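Local coordinates for cellulose 1,4-beta-cellobiosidase (Clostridium thermocellum, PDB 3ZQX), which probably releases cellobiose from cellulose within the cellulosome, this family 3b module being its carbohydrate-binding part, at residues Q13-I19 with W106-S112; Q51-I55 with L66-F70; N30-K36 with K84-A90. The protein carries 1 engineered substitution. One frame throughout, in Å; residues are numbered along the deposited sequence. Where two conformers were deposited one is given.

Contact 1. Residues Q13-I19 with W106-S112; sequences QTSTQEI and WSFHDQS. Engineered in segment 106-112: Trp106 (natural residue Asn). With CA (calcium ion), chain B.
Gln17 bears on Trp106 and Phe108 where the start of strand 15-27 pairs antiparallel with the short strand 109-110, at one end of the β-sandwich of this family 3 carbohydrate-binding module. Gln17 CG, anti to the carbonyl carbon (chi1 -65°), stands 3.8 Å from the Phe108 ring centroid, a CH-pi contact over the face, and the amide stacks on the ring with the planes 8° apart. The extended chain carries Gln17 NE2 to Trp106 O, 2.9 Å away and met in the carbonyl plane on a lone pair. The indole of Trp106, an engineered residue in place of the natural Asn, turns its edge to Gln17 CB and to Glu18 OE2, which also pairs with Arg102. His109 N bonds to Thr16 O at 2.8 Å. One face of the His109 imidazole is covered by Ile19, whose CG1 lies 3.7 Å from the ring centroid, while NE2 bonds to Ile101 O and fixes the ring's rotation. Asp110 binds the calcium ion through its backbone O at 2.4 Å, alongside Thr45, Glu47, Asn113 and Asp114. Gln111 passes obliquely across Thr16: its NE2, also bonded to Asn11 O, gives a nearly straight bond (165°) to Gln13 O at 2.8 Å.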
# COMPACT_ATOMS: atom_id res chain seq x y z
N GLN A 13 -16.78 3.53 -1.92
CA GLN A 13 -17.90 3.44 -0.99
C GLN A 13 -17.40 3.33 0.44
O GLN A 13 -16.47 2.57 0.71
CB GLN A 13 -18.75 2.21 -1.31
CG GLN A 13 -19.53 2.30 -2.61
CD GLN A 13 -20.78 3.15 -2.47
OE1 GLN A 13 -21.82 2.67 -2.02
NE2 GLN A 13 -20.69 4.42 -2.87
N THR A 14 -18.00 4.10 1.34
CA THR A 14 -17.67 4.05 2.76
C THR A 14 -17.74 2.60 3.25
O THR A 14 -16.79 2.07 3.83
CB THR A 14 -18.64 4.94 3.58
OG1 THR A 14 -18.48 6.30 3.18
CG2 THR A 14 -18.35 4.81 5.07
N SER A 15 -18.88 1.97 2.99
CA SER A 15 -19.14 0.62 3.44
C SER A 15 -18.90 -0.34 2.28
O SER A 15 -19.58 -0.26 1.25
CB SER A 15 -20.57 0.50 3.94
OG SER A 15 -20.90 -0.85 4.19
N THR A 16 -17.90 -1.21 2.41
CA THR A 16 -17.59 -2.15 1.35
C THR A 16 -16.89 -3.36 1.92
O THR A 16 -16.19 -3.25 2.93
CB THR A 16 -16.68 -1.51 0.27
OG1 THR A 16 -16.35 -2.49 -0.72
CG2 THR A 16 -15.40 -0.98 0.89
N GLN A 17 -17.04 -4.50 1.26
CA GLN A 17 -16.29 -5.68 1.65
C GLN A 17 -14.85 -5.66 1.13
O GLN A 17 -14.04 -6.48 1.56
CB GLN A 17 -17.00 -6.93 1.14
CG GLN A 17 -18.34 -7.14 1.80
CD GLN A 17 -19.23 -8.03 0.96
OE1 GLN A 17 -19.52 -7.71 -0.19
NE2 GLN A 17 -19.62 -9.17 1.51
N GLU A 18 -14.53 -4.76 0.20
CA GLU A 18 -13.20 -4.71 -0.36
C GLU A 18 -12.66 -3.28 -0.41
O GLU A 18 -13.14 -2.45 -1.17
CB GLU A 18 -13.21 -5.28 -1.78
CG GLU A 18 -13.53 -6.77 -1.82
CD GLU A 18 -13.44 -7.36 -3.21
OE1 GLU A 18 -13.64 -6.63 -4.19
OE2 GLU A 18 -13.15 -8.57 -3.31
N ILE A 19 -11.61 -3.01 0.37
CA ILE A 19 -10.78 -1.85 0.09
C ILE A 19 -10.09 -2.16 -1.23
O ILE A 19 -9.64 -3.29 -1.41
CB ILE A 19 -9.73 -1.62 1.20
CG1 ILE A 19 -10.41 -1.35 2.54
CG2 ILE A 19 -8.77 -0.52 0.81
CD1 ILE A 19 -9.45 -1.32 3.73
N TRP A 106 -15.87 -12.13 4.62
CA TRP A 106 -16.56 -11.17 3.77
C TRP A 106 -17.35 -10.13 4.55
O TRP A 106 -18.34 -9.58 4.07
CB TRP A 106 -17.41 -11.89 2.71
CG TRP A 106 -16.57 -12.56 1.66
CD1 TRP A 106 -16.23 -13.88 1.60
CD2 TRP A 106 -15.95 -11.93 0.54
NE1 TRP A 106 -15.44 -14.11 0.50
CE2 TRP A 106 -15.25 -12.93 -0.17
CE3 TRP A 106 -15.92 -10.62 0.06
CZ2 TRP A 106 -14.54 -12.66 -1.33
CZ3 TRP A 106 -15.20 -10.35 -1.10
CH2 TRP A 106 -14.52 -11.37 -1.78
N SER A 107 -16.85 -9.80 5.74
CA SER A 107 -17.39 -8.69 6.52
C SER A 107 -17.15 -7.35 5.83
O SER A 107 -16.30 -7.23 4.96
CB SER A 107 -16.74 -8.63 7.90
OG SER A 107 -17.05 -9.77 8.68
N PHE A 108 -17.92 -6.35 6.24
CA PHE A 108 -17.80 -5.00 5.68
C PHE A 108 -16.80 -4.12 6.42
O PHE A 108 -16.85 -4.01 7.65
CB PHE A 108 -19.16 -4.29 5.69
CG PHE A 108 -20.13 -4.81 4.67
CD1 PHE A 108 -20.86 -5.96 4.91
CD2 PHE A 108 -20.31 -4.14 3.47
CE1 PHE A 108 -21.76 -6.43 3.97
CE2 PHE A 108 -21.22 -4.61 2.53
CZ PHE A 108 -21.94 -5.75 2.79
N HIS A 109 -15.93 -3.48 5.66
CA HIS A 109 -15.14 -2.37 6.16
C HIS A 109 -15.96 -1.11 6.29
O HIS A 109 -16.95 -0.92 5.58
CB HIS A 109 -14.05 -1.98 5.16
CG HIS A 109 -13.05 -3.04 4.85
ND1 HIS A 109 -11.98 -3.31 5.67
CD2 HIS A 109 -12.91 -3.82 3.75
CE1 HIS A 109 -11.23 -4.25 5.11
NE2 HIS A 109 -11.77 -4.57 3.94
N ASP A 110 -15.51 -0.22 7.17
CA ASP A 110 -15.86 1.20 7.12
C ASP A 110 -14.60 1.92 6.69
O ASP A 110 -13.62 1.97 7.43
CB ASP A 110 -16.29 1.67 8.51
CG ASP A 110 -16.63 3.14 8.57
OD1 ASP A 110 -16.44 3.87 7.58
OD2 ASP A 110 -17.08 3.59 9.65
N GLN A 111 -14.59 2.47 5.48
CA GLN A 111 -13.39 3.14 4.99
C GLN A 111 -13.27 4.57 5.49
O GLN A 111 -12.20 5.17 5.37
CB GLN A 111 -13.35 3.15 3.46
CG GLN A 111 -13.36 1.79 2.82
CD GLN A 111 -12.84 1.84 1.40
OE1 GLN A 111 -11.63 1.72 1.17
NE2 GLN A 111 -13.74 2.03 0.44
N SER A 112 -14.34 5.12 6.06
CA SER A 112 -14.34 6.54 6.41
C SER A 112 -13.39 6.88 7.55
O SER A 112 -13.04 8.01 7.72
CB SER A 112 -15.77 7.05 6.71
OG SER A 112 -16.23 6.53 7.91
CA CA B . -11.93 1.19 8.96
O HOH W 1 -19.33 -0.34 7.13
O HOH W 2 -14.54 -8.52 3.31
O HOH W 3 -11.59 -0.21 6.89

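Contact 2. Residues Q51-I55 with L66-F70; sequences QLQFI and LIPSF
Leu66, Pro68 and Phe70 meet Phe54 and Leu52 between the two sheets of the β-sandwich, near its surface. The short segments run nearly antiparallel (157°) with axes 7.4 Å apart at their closest, and apolar side chains bridge the gap. Leu66 comes first: its CD1 approaches the edge of the Phe54 ring, 3.9 Å from Phe54 CE2, the two side chains crossing at about a right angle. Two residues on, the pyrrolidine of Pro68 leans on the base of the same ring, with Pro68 CB 3.6 Å from Phe54 CD2. Phe54 can reach both because its CG is anti to the backbone N (chi1 169°), which extends the ring along segment 66-70. Phe70 follows, its ring reaching Leu52 with a face and the backbone of Gln53 and Phe54 with its edge. Leu52 CB sits over the centre of that face, 3.7 Å from the Phe70 centroid in a CH-pi contact, while Phe70 CZ lies 4.0 Å from the backbone N of Phe54. On one side strand 52-55 bonds to strand 97-103; on the other, strand 66-71 bonds to strand 78-83, whose Leu79 and Leu81, with Phe99 of strand 97-103, also touch Phe54.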
# COMPACT_ATOMS: atom_id res chain seq x y z
N GLN A 51 -10.02 -12.91 9.82
CA GLN A 51 -8.76 -12.82 9.09
C GLN A 51 -8.85 -11.79 7.98
O GLN A 51 -9.78 -11.81 7.17
CB GLN A 51 -8.42 -14.18 8.50
CG GLN A 51 -7.26 -14.15 7.53
CD GLN A 51 -6.92 -15.53 7.02
OE1 GLN A 51 -7.46 -15.98 6.00
NE2 GLN A 51 -6.02 -16.21 7.72
N LEU A 52 -7.86 -10.91 7.94
CA LEU A 52 -7.68 -9.98 6.85
C LEU A 52 -6.84 -10.63 5.76
O LEU A 52 -5.86 -11.33 6.06
CB LEU A 52 -6.97 -8.73 7.35
CG LEU A 52 -7.86 -7.77 8.12
CD1 LEU A 52 -7.02 -6.85 8.99
CD2 LEU A 52 -8.74 -6.97 7.17
N GLN A 53 -7.22 -10.38 4.51
CA GLN A 53 -6.54 -10.95 3.36
C GLN A 53 -6.22 -9.86 2.35
O GLN A 53 -7.03 -8.96 2.09
CB GLN A 53 -7.44 -11.99 2.70
CG GLN A 53 -7.86 -13.08 3.66
CD GLN A 53 -8.82 -14.06 3.03
OE1 GLN A 53 -9.50 -13.75 2.05
NE2 GLN A 53 -8.89 -15.25 3.60
N PHE A 54 -5.02 -9.95 1.78
CA PHE A 54 -4.59 -9.11 0.67
C PHE A 54 -4.64 -9.92 -0.62
O PHE A 54 -4.22 -11.08 -0.64
CB PHE A 54 -3.14 -8.67 0.91
CG PHE A 54 -2.49 -8.02 -0.28
CD1 PHE A 54 -2.60 -6.66 -0.48
CD2 PHE A 54 -1.77 -8.76 -1.20
CE1 PHE A 54 -2.01 -6.05 -1.57
CE2 PHE A 54 -1.17 -8.16 -2.29
CZ PHE A 54 -1.29 -6.80 -2.47
N ILE A 55 -5.13 -9.30 -1.69
CA ILE A 55 -5.09 -9.93 -3.00
C ILE A 55 -4.68 -8.90 -4.05
O ILE A 55 -5.21 -7.78 -4.08
CB ILE A 55 -6.44 -10.55 -3.40
CG1 ILE A 55 -7.01 -11.44 -2.30
CG2 ILE A 55 -6.29 -11.33 -4.70
CD1 ILE A 55 -7.85 -10.71 -1.27
N LEU A 66 5.08 -10.30 -4.24
CA LEU A 66 4.59 -9.50 -3.13
C LEU A 66 4.53 -10.36 -1.87
O LEU A 66 4.19 -11.54 -1.92
CB LEU A 66 3.19 -8.97 -3.43
CG LEU A 66 3.05 -8.16 -4.73
CD1 LEU A 66 1.60 -7.76 -4.97
CD2 LEU A 66 3.94 -6.93 -4.70
N ILE A 67 4.84 -9.73 -0.74
CA ILE A 67 4.80 -10.40 0.56
C ILE A 67 3.93 -9.54 1.48
O ILE A 67 4.42 -8.61 2.12
CB ILE A 67 6.21 -10.56 1.16
CG1 ILE A 67 7.14 -11.27 0.17
CG2 ILE A 67 6.15 -11.33 2.47
CD1 ILE A 67 8.59 -11.33 0.61
N PRO A 68 2.62 -9.79 1.49
CA PRO A 68 1.71 -8.99 2.31
C PRO A 68 1.66 -9.42 3.77
O PRO A 68 1.76 -10.61 4.07
CB PRO A 68 0.35 -9.23 1.65
CG PRO A 68 0.45 -10.64 1.14
CD PRO A 68 1.89 -10.78 0.67
N SER A 69 1.39 -8.46 4.65
CA SER A 69 1.11 -8.74 6.04
C SER A 69 0.27 -7.61 6.59
O SER A 69 0.03 -6.61 5.90
CB SER A 69 2.42 -8.91 6.84
OG SER A 69 3.23 -7.74 6.78
N PHE A 70 -0.16 -7.75 7.84
CA PHE A 70 -0.89 -6.71 8.54
C PHE A 70 -0.18 -6.44 9.85
O PHE A 70 0.33 -7.36 10.49
CB PHE A 70 -2.36 -7.11 8.74
CG PHE A 70 -3.08 -7.29 7.43
CD1 PHE A 70 -3.68 -6.21 6.81
CD2 PHE A 70 -3.08 -8.51 6.77
CE1 PHE A 70 -4.31 -6.34 5.58
CE2 PHE A 70 -3.70 -8.65 5.54
CZ PHE A 70 -4.31 -7.57 4.95

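Contact 3. Residues N30-K36 with K84-A90; sequences NRDYSLK and KDVKLPA
Leu35 packs against Val86 and Leu88 where segments 30-36 and 84-90 run side by side in opposite directions. Followed outward, Leu35 CB lies 3.5 Å from Val86 O, the same carbonyl that accepts the backbone N of Leu35. CG stays near that oxygen and comes within 4.1 Å of Leu88 CB. There the chain forks: CD1 meets Val86 CG1 at 4.0 Å, and CD2 reaches Leu88 CD2 at 4.1 Å. Each branch thus takes one residue, and Ile61 and Thr94 also touch the leucine.

Ser34 and Lys87 lie on the ribbon face opposite Tyr33 and Leu88. Ser34 OG, placed anti to the backbone N (chi1 174°), donates to Asp85 OD1 at 2.6 Å and accepts from Lys36 N, an ST turn as the chain enters its 3-10 segment. Asp85 OD1 takes the hydroxyl on its anti side and out of the carboxylate plane, while its syn lone pair receives Lys87 NZ at 2.8 Å in a salt bridge. Two donors on one oxygen hold the carboxylate in place and would probably stabilise its negative charge. The aliphatic part of Lys36 runs alongside Asp85.

Asp32 ties the other end: its OD1 accepts the backbone N of Ala90 at 2.8 Å, and Ala90 CB rests against the backbone C of Asn30. Between these ends Tyr33 and Leu88 form a hydrogen-bonded pair. The Tyr33 side chain leads away to Val3 and Asn27, and its OH bonds to Asp2 and Lys134; Arg31 grips that OH side-on with NE and NH2. Leu88 rests on Val3 and Ile25. The result is a two-stranded antiparallel β-ribbon, strand 33-34 with strand 87-88, packed against strands 3-9 and 15-27 of the six-stranded sheet.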
# COMPACT_ATOMS: atom_id res chain seq x y z
N ASN A 30 18.90 8.45 -7.55
CA ASN A 30 19.99 7.97 -8.38
C ASN A 30 20.54 6.60 -8.02
O ASN A 30 21.56 6.19 -8.56
CB ASN A 30 21.09 9.02 -8.52
CG ASN A 30 21.72 9.40 -7.20
OD1 ASN A 30 21.57 8.70 -6.20
ND2 ASN A 30 22.43 10.52 -7.19
N ARG A 31 19.89 5.92 -7.08
CA ARG A 31 20.34 4.62 -6.61
C ARG A 31 19.38 3.51 -7.03
O ARG A 31 18.19 3.61 -6.76
CB ARG A 31 20.43 4.61 -5.07
CG ARG A 31 21.43 5.63 -4.53
CD ARG A 31 21.31 5.81 -3.03
NE ARG A 31 20.01 6.33 -2.65
CZ ARG A 31 19.70 7.62 -2.56
NH1 ARG A 31 20.62 8.54 -2.77
NH2 ARG A 31 18.47 7.98 -2.22
N ASP A 32 19.89 2.46 -7.66
CA ASP A 32 19.08 1.27 -7.87
C ASP A 32 18.85 0.59 -6.52
O ASP A 32 19.70 0.66 -5.63
CB ASP A 32 19.81 0.24 -8.73
CG ASP A 32 20.08 0.69 -10.16
OD1 ASP A 32 19.65 1.78 -10.59
OD2 ASP A 32 20.74 -0.09 -10.86
N TYR A 33 17.72 -0.09 -6.38
CA TYR A 33 17.44 -0.87 -5.18
C TYR A 33 16.96 -2.26 -5.53
O TYR A 33 16.55 -2.53 -6.66
CB TYR A 33 16.33 -0.21 -4.36
CG TYR A 33 16.67 1.15 -3.82
CD1 TYR A 33 17.79 1.35 -3.03
CD2 TYR A 33 15.85 2.23 -4.09
CE1 TYR A 33 18.09 2.59 -2.52
CE2 TYR A 33 16.14 3.48 -3.59
CZ TYR A 33 17.26 3.65 -2.79
OH TYR A 33 17.57 4.88 -2.26
N SER A 34 16.97 -3.14 -4.53
CA SER A 34 16.08 -4.28 -4.53
C SER A 34 14.83 -3.94 -3.73
O SER A 34 14.93 -3.40 -2.62
CB SER A 34 16.73 -5.50 -3.91
OG SER A 34 15.76 -6.53 -3.82
N LEU A 35 13.67 -4.26 -4.27
CA LEU A 35 12.43 -4.11 -3.54
C LEU A 35 12.41 -4.92 -2.25
O LEU A 35 11.62 -4.63 -1.36
CB LEU A 35 11.23 -4.46 -4.42
CG LEU A 35 10.88 -3.37 -5.43
CD1 LEU A 35 10.08 -3.94 -6.58
CD2 LEU A 35 10.09 -2.26 -4.74
N LYS A 36 13.28 -5.92 -2.12
CA LYS A 36 13.32 -6.68 -0.87
C LYS A 36 13.64 -5.77 0.32
O LYS A 36 13.35 -6.12 1.46
CB LYS A 36 14.35 -7.81 -0.95
CG LYS A 36 15.78 -7.34 -0.78
CD LYS A 36 16.77 -8.48 -0.95
CE LYS A 36 18.20 -7.99 -0.82
NZ LYS A 36 18.45 -7.36 0.51
N LYS A 84 9.84 -9.75 -2.64
CA LYS A 84 10.99 -10.59 -2.95
C LYS A 84 12.05 -9.75 -3.66
O LYS A 84 11.86 -8.54 -3.84
CB LYS A 84 10.54 -11.77 -3.81
CG LYS A 84 9.61 -12.71 -3.06
CD LYS A 84 9.28 -13.95 -3.86
CE LYS A 84 8.28 -14.83 -3.10
NZ LYS A 84 7.80 -15.95 -3.96
N ASP A 85 13.15 -10.38 -4.09
CA ASP A 85 14.28 -9.59 -4.55
C ASP A 85 14.03 -9.34 -6.03
O ASP A 85 14.54 -10.03 -6.91
CB ASP A 85 15.55 -10.47 -4.35
CG ASP A 85 16.85 -9.78 -4.74
OD1 ASP A 85 16.86 -8.57 -5.00
OD2 ASP A 85 17.89 -10.47 -4.78
N VAL A 86 13.43 -8.18 -6.26
CA VAL A 86 13.07 -7.68 -7.58
C VAL A 86 13.75 -6.34 -7.65
O VAL A 86 13.55 -5.49 -6.78
CB VAL A 86 11.55 -7.50 -7.78
CG1 VAL A 86 11.27 -6.79 -9.09
CG2 VAL A 86 10.84 -8.85 -7.75
N LYS A 87 14.59 -6.16 -8.65
CA LYS A 87 15.36 -4.95 -8.77
C LYS A 87 14.49 -3.82 -9.31
O LYS A 87 13.70 -4.02 -10.25
CB LYS A 87 16.58 -5.18 -9.68
CG LYS A 87 17.36 -6.47 -9.38
CD LYS A 87 17.84 -6.56 -7.94
CE LYS A 87 18.76 -7.76 -7.74
NZ LYS A 87 19.24 -7.87 -6.33
N LEU A 88 14.66 -2.65 -8.71
CA LEU A 88 13.96 -1.42 -9.08
C LEU A 88 15.00 -0.35 -9.38
O LEU A 88 15.58 0.24 -8.46
CB LEU A 88 13.05 -0.96 -7.94
CG LEU A 88 12.33 0.37 -8.20
CD1 LEU A 88 11.36 0.24 -9.36
CD2 LEU A 88 11.63 0.86 -6.94
N PRO A 89 15.33 -0.17 -10.67
CA PRO A 89 16.42 0.76 -10.99
C PRO A 89 16.09 2.22 -10.73
O PRO A 89 14.92 2.62 -10.72
CB PRO A 89 16.62 0.53 -12.49
CG PRO A 89 15.27 0.15 -12.98
CD PRO A 89 14.72 -0.74 -11.88
N ALA A 90 17.13 3.01 -10.54
CA ALA A 90 17.00 4.46 -10.50
C ALA A 90 16.25 4.92 -11.74
O ALA A 90 16.56 4.51 -12.86
CB ALA A 90 18.39 5.10 -10.46

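From the N terminus, segments 13-19, 30-36 and 51-55 open contacts 1, 3 and 2 in turn; 66-70, 84-90 and 106-112 then close contacts 2, 3 and 1. The three loops therefore nest without crossing, contact 2 innermost and contact 1 outermost. Contact 1 adds a strand near the calcium ion to the six-stranded sheet, contact 2 joins that sheet to the five-stranded one, and contact 3 forms the separate small ribbon. Contacts 1 and 3 lie on opposite sides of the chain's centre, their centres about 33 Å apart. Contact 2 touches both, through Leu52 against His109 of contact 1 and Ile67 against Lys84 of contact 3.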